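Local coordinates for protein polygalacturonase (Pectobacterium carotovorum subsp. carotovorum, PDB 1BHE) that hydrolyses the alpha-1,4 linkages of polygalacturonic acid as a secreted endo-polygalacturonase, contributing to maceration and soft rot of plant tissue, at residues N77-F82 with L127-V132; D93-G98 with K147-R152. One frame throughout, in Å; residues are numbered along the deposited sequence.

Overall arrangement
Both contacts join loops that leave the right-handed parallel beta-helix of this family 28 hydrolase, and they lie on the same side of the chain's centre, their own centres 14 Å apart. Contact 2 is near the catalytic region: the side chain of Gln-148 comes within about 7 Å of that of Asp-223, the predicted proton donor, and about 11 Å of that of His-251, an inferred active-site residue. Contact 1 lies farther out, away from these sites. The two meet where Phe-82 CD2 packs on Pro-151 CB at 3.8 Å, and Trp-134 touches Leu-127 of contact 1 as well as Thr-150 and Pro-151 of contact 2.

Contact 1 (N77-F82 with L127-V132); sequences NNAKSF and LQDKKV
Leu-127 and Gln-128 run past the backbone of Asn-77, and here the contact is closely packed. Gln-128 N donates to Asn-77 O at 2.8 Å. Beside that bond Leu-127 lays CD2 against Asn-77 C at 3.8 Å, while its other methyl, CD1, reaches Ala-79 CB at 4.2 Å. Leu-127 and Ala-79 are buried, and Trp-134 also touches the leucine.

Farther along, Asp-129 comes up to the start of the turn at 79-81. Its OD2 receives Lys-80 N at 2.8 Å, met nearly along the C-O direction. The same oxygen lies 3.3 Å from Asn-78 OD1; both are acceptors, so no bond joins them. Asn-78 OD1 instead takes Ser-81 N at 3.0 Å on an in-plane lone pair, an Asx motif.

Toward solvent the fit is looser. Gln-128, extended beyond CG, passes alongside Asn-77 O and crosses the Asn-77 side chain at about a right angle. Its amide is turned 74° from that of Asn-78, and OE1 accepts from Asn-78 ND2 at 3.2 Å with the donor tilted out of the carbonyl plane. With CG of Asn-78 anti to the backbone N (chi1 -170°), one amide can serve Ser-81 with its oxygen and Gln-128 with its nitrogen. Of the exposed Lys-80 side chain, CB comes near Asp-129 OD2 and the rest leads away. Asn-77 uses ND2 to hold Lys-126 O, just ahead of the second segment.

The chemistry therefore implies a joint held chiefly by polar groups. The two bonds of Asn-78 fix which end of its amide is oxygen, and the negative carboxylate of Asp-129 probably complements the N-H groups at the start of the helical turn 79-81.

Contact 2 (D93-G98 with K147-R152); sequences DKNGKG and KQNTPR
Asn-149 points its amide into the loop 93-98 and uses both ends of it. ND2 donates to Asp-93 OD1 at 2.9 Å, almost straight at 170°. The acceptor lies in the amide plane of Asn-149; the carboxylate is turned 75° against that amide, and the nitrogen approaches OD1 from above the carboxylate plane. Asn-95 N reaches the same oxygen from the opposite face, closing an Asx turn, so OD1 is gripped by two N-H groups.

At the other end OD1 of Asn-149 gathers Gly-98 N at 2.8 Å and Gly-96 N at 2.9 Å, the latter from above the carbonyl plane. The side chain of Asn-95 crosses that of Asn-149 at about a right angle and turns its own oxygen to Lys-97 N in a second Asx turn. Asn-149 CB packs near Gly-98 CA.

Lys-147 starts with CG anti to its carbonyl carbon, then bends at chi3 (-136°) and chi4 to curl over the loop. NZ thereby hangs above two backbone carbonyls, Asn-95 O at 3.0 Å and Lys-94 O at 3.2 Å. A water that accepts from Thr-150 N lies within bonding distance of Gly-96 O and Gln-148 O, bridging the segments.

Asp-93 and Lys-147 form an antiparallel hydrogen-bonded pair, so the loop hangs from a two-stranded ribbon, 92-93 with 147-148, set apart from the parallel coils. Asn-149 ND2 also binds Val-91 O, just before strand 92-93. The side chain of Gln-148 lies on Leu-137, Ala-138 and Ala-141 of helix 136-144, and Arg-152 leads on into strand 154-157.

Contact 1 (N77-F82 with L127-V132)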
loop_
_atom_site.group_PDB
_atom_site.type_symbol
_atom_site.label_atom_id
_atom_site.label_comp_id
_atom_site.label_asym_id
_atom_site.label_seq_id
_atom_site.Cartn_x
_atom_site.Cartn_y
_atom_site.Cartn_z
ATOM N N ASN A 77 -4.362 3.176 -21.086
ATOM C CA ASN A 77 -5.739 2.861 -20.728
ATOM C C ASN A 77 -6.282 1.790 -21.676
ATOM O O ASN A 77 -7.192 2.003 -22.474
ATOM C CB ASN A 77 -6.613 4.114 -20.744
ATOM C CG ASN A 77 -6.679 4.835 -22.069
ATOM O OD1 ASN A 77 -5.701 4.894 -22.816
ATOM N ND2 ASN A 77 -7.840 5.393 -22.406
ATOM N N ASN A 78 -5.721 0.592 -21.576
ATOM C CA ASN A 78 -6.056 -0.541 -22.418
ATOM C C ASN A 78 -5.954 -1.829 -21.613
ATOM O O ASN A 78 -4.888 -2.147 -21.089
ATOM C CB ASN A 78 -5.097 -0.592 -23.622
ATOM C CG ASN A 78 -5.582 -1.614 -24.638
ATOM O OD1 ASN A 78 -5.354 -2.809 -24.467
ATOM N ND2 ASN A 78 -6.312 -1.147 -25.644
ATOM N N ALA A 79 -7.046 -2.576 -21.516
ATOM C CA ALA A 79 -7.067 -3.790 -20.708
ATOM C C ALA A 79 -6.246 -4.921 -21.297
ATOM O O ALA A 79 -5.508 -5.593 -20.573
ATOM C CB ALA A 79 -8.507 -4.214 -20.465
ATOM N N LYS A 80 -6.295 -5.114 -22.614
ATOM C CA LYS A 80 -5.507 -6.150 -23.272
ATOM C C LYS A 80 -4.011 -5.945 -23.093
ATOM O O LYS A 80 -3.257 -6.916 -22.971
ATOM C CB LYS A 80 -5.851 -6.249 -24.763
ATOM C CG LYS A 80 -5.093 -7.350 -25.485
ATOM C CD LYS A 80 -5.537 -7.499 -26.934
ATOM C CE LYS A 80 -4.808 -8.672 -27.584
ATOM N NZ LYS A 80 -4.361 -8.320 -28.963
ATOM N N SER A 81 -3.547 -4.705 -22.982
ATOM C CA SER A 81 -2.145 -4.404 -22.770
ATOM C C SER A 81 -1.590 -4.940 -21.454
ATOM O O SER A 81 -0.379 -5.137 -21.373
ATOM C CB SER A 81 -1.904 -2.889 -22.843
ATOM O OG SER A 81 -1.941 -2.459 -24.194
ATOM N N PHE A 82 -2.420 -5.157 -20.442
ATOM C CA PHE A 82 -1.993 -5.658 -19.149
ATOM C C PHE A 82 -2.399 -7.101 -18.885
ATOM O O PHE A 82 -2.153 -7.622 -17.789
ATOM C CB PHE A 82 -2.582 -4.756 -18.035
ATOM C CG PHE A 82 -1.939 -3.395 -18.001
ATOM C CD1 PHE A 82 -2.403 -2.364 -18.794
ATOM C CD2 PHE A 82 -0.847 -3.157 -17.177
ATOM C CE1 PHE A 82 -1.791 -1.120 -18.778
ATOM C CE2 PHE A 82 -0.237 -1.921 -17.149
ATOM C CZ PHE A 82 -0.705 -0.895 -17.951
ATOM N N LEU A 127 -11.393 2.972 -20.569
ATOM C CA LEU A 127 -10.438 2.158 -21.323
ATOM C C LEU A 127 -10.746 2.243 -22.812
ATOM O O LEU A 127 -11.897 2.462 -23.201
ATOM C CB LEU A 127 -10.510 0.713 -20.823
ATOM C CG LEU A 127 -10.268 0.525 -19.318
ATOM C CD1 LEU A 127 -10.554 -0.907 -18.893
ATOM C CD2 LEU A 127 -8.840 0.925 -18.969
ATOM N N GLN A 128 -9.746 2.050 -23.665
ATOM C CA GLN A 128 -9.921 2.060 -25.113
ATOM C C GLN A 128 -10.701 0.822 -25.567
ATOM O O GLN A 128 -11.416 0.737 -26.553
ATOM C CB GLN A 128 -8.563 2.034 -25.818
ATOM C CG GLN A 128 -7.636 3.191 -25.483
ATOM C CD GLN A 128 -6.222 2.984 -25.996
ATOM O OE1 GLN A 128 -5.851 1.900 -26.452
ATOM N NE2 GLN A 128 -5.405 4.028 -25.929
ATOM N N ASP A 129 -10.499 -0.226 -24.812
ATOM C CA ASP A 129 -10.925 -1.578 -24.856
ATOM C C ASP A 129 -12.270 -1.951 -24.267
ATOM O O ASP A 129 -12.772 -3.060 -24.499
ATOM C CB ASP A 129 -9.867 -2.297 -23.942
ATOM C CG ASP A 129 -9.225 -3.427 -24.719
ATOM O OD1 ASP A 129 -9.596 -3.576 -25.910
ATOM O OD2 ASP A 129 -8.396 -4.142 -24.136
ATOM N N LYS A 130 -12.780 -1.150 -23.335
ATOM C CA LYS A 130 -14.027 -1.467 -22.644
ATOM C C LYS A 130 -14.913 -0.227 -22.572
ATOM O O LYS A 130 -14.465 0.877 -22.860
ATOM C CB LYS A 130 -13.777 -1.980 -21.227
ATOM C CG LYS A 130 -12.836 -3.142 -21.022
ATOM C CD LYS A 130 -13.412 -4.452 -21.541
ATOM C CE LYS A 130 -12.439 -5.600 -21.342
ATOM N NZ LYS A 130 -12.874 -6.839 -22.046
ATOM N N LYS A 131 -16.161 -0.396 -22.133
ATOM C CA LYS A 131 -17.078 0.732 -21.994
ATOM C C LYS A 131 -16.778 1.567 -20.754
ATOM O O LYS A 131 -17.238 2.702 -20.624
ATOM C CB LYS A 131 -18.525 0.218 -21.907
ATOM C CG LYS A 131 -19.196 0.030 -23.258
ATOM C CD LYS A 131 -20.708 -0.078 -23.103
ATOM C CE LYS A 131 -21.327 1.298 -22.899
ATOM N NZ LYS A 131 -22.815 1.245 -22.925
ATOM N N VAL A 132 -16.057 0.986 -19.798
ATOM C CA VAL A 132 -15.815 1.613 -18.509
ATOM C C VAL A 132 -14.337 1.826 -18.190
ATOM O O VAL A 132 -13.447 1.333 -18.874
ATOM C CB VAL A 132 -16.391 0.726 -17.381
ATOM C CG1 VAL A 132 -17.910 0.752 -17.351
ATOM C CG2 VAL A 132 -15.875 -0.701 -17.519
#

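Contact 2 (D93-G98 with K147-R152)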
loop_
_atom_site.group_PDB
_atom_site.type_symbol
_atom_site.label_atom_id
_atom_site.label_comp_id
_atom_site.label_asym_id
_atom_site.label_seq_id
_atom_site.Cartn_x
_atom_site.Cartn_y
_atom_site.Cartn_z
ATOM N N ASP A 93 -14.779 -11.446 -12.424
ATOM C CA ASP A 93 -14.941 -12.903 -12.434
ATOM C C ASP A 93 -14.435 -13.548 -11.154
ATOM O O ASP A 93 -14.323 -12.892 -10.120
ATOM C CB ASP A 93 -14.233 -13.478 -13.664
ATOM C CG ASP A 93 -12.751 -13.178 -13.745
ATOM O OD1 ASP A 93 -12.113 -12.880 -12.713
ATOM O OD2 ASP A 93 -12.204 -13.235 -14.869
ATOM N N LYS A 94 -14.057 -14.821 -11.225
ATOM C CA LYS A 94 -13.557 -15.578 -10.092
ATOM C C LYS A 94 -12.033 -15.563 -10.009
ATOM O O LYS A 94 -11.448 -16.229 -9.154
ATOM C CB LYS A 94 -14.006 -17.041 -10.188
ATOM C CG LYS A 94 -15.396 -17.362 -9.669
ATOM C CD LYS A 94 -15.776 -18.792 -10.035
ATOM C CE LYS A 94 -17.104 -19.209 -9.428
ATOM N NZ LYS A 94 -17.117 -20.657 -9.069
ATOM N N ASN A 95 -11.385 -14.818 -10.894
ATOM C CA ASN A 95 -9.932 -14.731 -10.930
ATOM C C ASN A 95 -9.406 -13.671 -9.973
ATOM O O ASN A 95 -9.110 -13.983 -8.816
ATOM C CB ASN A 95 -9.477 -14.481 -12.368
ATOM C CG ASN A 95 -7.979 -14.480 -12.562
ATOM O OD1 ASN A 95 -7.203 -14.549 -11.611
ATOM N ND2 ASN A 95 -7.554 -14.402 -13.821
ATOM N N GLY A 96 -9.221 -12.442 -10.442
ATOM C CA GLY A 96 -8.687 -11.363 -9.623
ATOM C C GLY A 96 -7.208 -11.106 -9.915
ATOM O O GLY A 96 -6.674 -10.030 -9.652
ATOM N N LYS A 97 -6.562 -12.075 -10.541
ATOM C CA LYS A 97 -5.146 -12.023 -10.878
ATOM C C LYS A 97 -4.920 -11.954 -12.381
ATOM O O LYS A 97 -3.836 -12.238 -12.904
ATOM C CB LYS A 97 -4.486 -13.265 -10.265
ATOM C CG LYS A 97 -2.974 -13.274 -10.217
ATOM C CD LYS A 97 -2.454 -14.537 -9.540
ATOM C CE LYS A 97 -0.938 -14.629 -9.640
ATOM N NZ LYS A 97 -0.463 -14.490 -11.045
ATOM N N GLY A 98 -5.932 -11.508 -13.122
ATOM C CA GLY A 98 -5.900 -11.401 -14.559
ATOM C C GLY A 98 -5.023 -10.323 -15.165
ATOM O O GLY A 98 -4.784 -10.376 -16.378
ATOM N N LYS A 147 -14.731 -10.746 -8.309
ATOM C CA LYS A 147 -13.471 -10.015 -8.267
ATOM C C LYS A 147 -13.161 -9.288 -9.570
ATOM O O LYS A 147 -13.327 -9.838 -10.658
ATOM C CB LYS A 147 -12.321 -10.979 -7.943
ATOM C CG LYS A 147 -12.480 -11.730 -6.626
ATOM C CD LYS A 147 -11.217 -12.489 -6.264
ATOM C CE LYS A 147 -11.532 -13.894 -5.777
ATOM N NZ LYS A 147 -10.600 -14.890 -6.385
ATOM N N GLN A 148 -12.684 -8.046 -9.448
ATOM C CA GLN A 148 -12.300 -7.290 -10.636
ATOM C C GLN A 148 -10.837 -7.601 -10.957
ATOM O O GLN A 148 -10.046 -7.923 -10.069
ATOM C CB GLN A 148 -12.499 -5.790 -10.475
ATOM C CG GLN A 148 -11.540 -5.093 -9.522
ATOM C CD GLN A 148 -12.165 -4.859 -8.162
ATOM O OE1 GLN A 148 -12.666 -5.813 -7.559
ATOM N NE2 GLN A 148 -12.143 -3.625 -7.676
ATOM N N ASN A 149 -10.507 -7.534 -12.236
ATOM C CA ASN A 149 -9.137 -7.758 -12.687
ATOM C C ASN A 149 -8.619 -6.408 -13.165
ATOM O O ASN A 149 -9.020 -5.929 -14.225
ATOM C CB ASN A 149 -9.044 -8.814 -13.781
ATOM C CG ASN A 149 -9.508 -10.173 -13.284
ATOM O OD1 ASN A 149 -8.694 -10.979 -12.836
ATOM N ND2 ASN A 149 -10.822 -10.389 -13.356
ATOM N N THR A 150 -7.784 -5.750 -12.367
ATOM C CA THR A 150 -7.222 -4.446 -12.696
ATOM C C THR A 150 -5.745 -4.430 -12.271
ATOM O O THR A 150 -5.383 -5.052 -11.275
ATOM C CB THR A 150 -7.917 -3.277 -11.982
ATOM O OG1 THR A 150 -7.781 -3.460 -10.560
ATOM C CG2 THR A 150 -9.401 -3.118 -12.295
ATOM N N PRO A 151 -4.895 -3.707 -12.985
ATOM C CA PRO A 151 -3.480 -3.637 -12.685
ATOM C C PRO A 151 -3.072 -2.846 -11.455
ATOM O O PRO A 151 -3.516 -1.720 -11.209
ATOM C CB PRO A 151 -2.863 -2.983 -13.920
ATOM C CG PRO A 151 -3.956 -2.535 -14.803
ATOM C CD PRO A 151 -5.264 -2.938 -14.198
ATOM N N ARG A 152 -2.174 -3.417 -10.652
ATOM C CA ARG A 152 -1.492 -2.697 -9.584
ATOM C C ARG A 152 -0.417 -1.797 -10.189
ATOM O O ARG A 152 0.072 -2.116 -11.281
ATOM C CB ARG A 152 -0.824 -3.671 -8.606
ATOM C CG ARG A 152 -1.856 -4.418 -7.759
ATOM C CD ARG A 152 -1.183 -5.505 -6.927
ATOM N NE ARG A 152 -2.135 -6.115 -5.992
ATOM C CZ ARG A 152 -1.897 -7.230 -5.309
ATOM N NH1 ARG A 152 -0.746 -7.876 -5.438
ATOM N NH2 ARG A 152 -2.835 -7.699 -4.493
HETATM O O HOH W 1 -7.481 -7.107 -9.590
#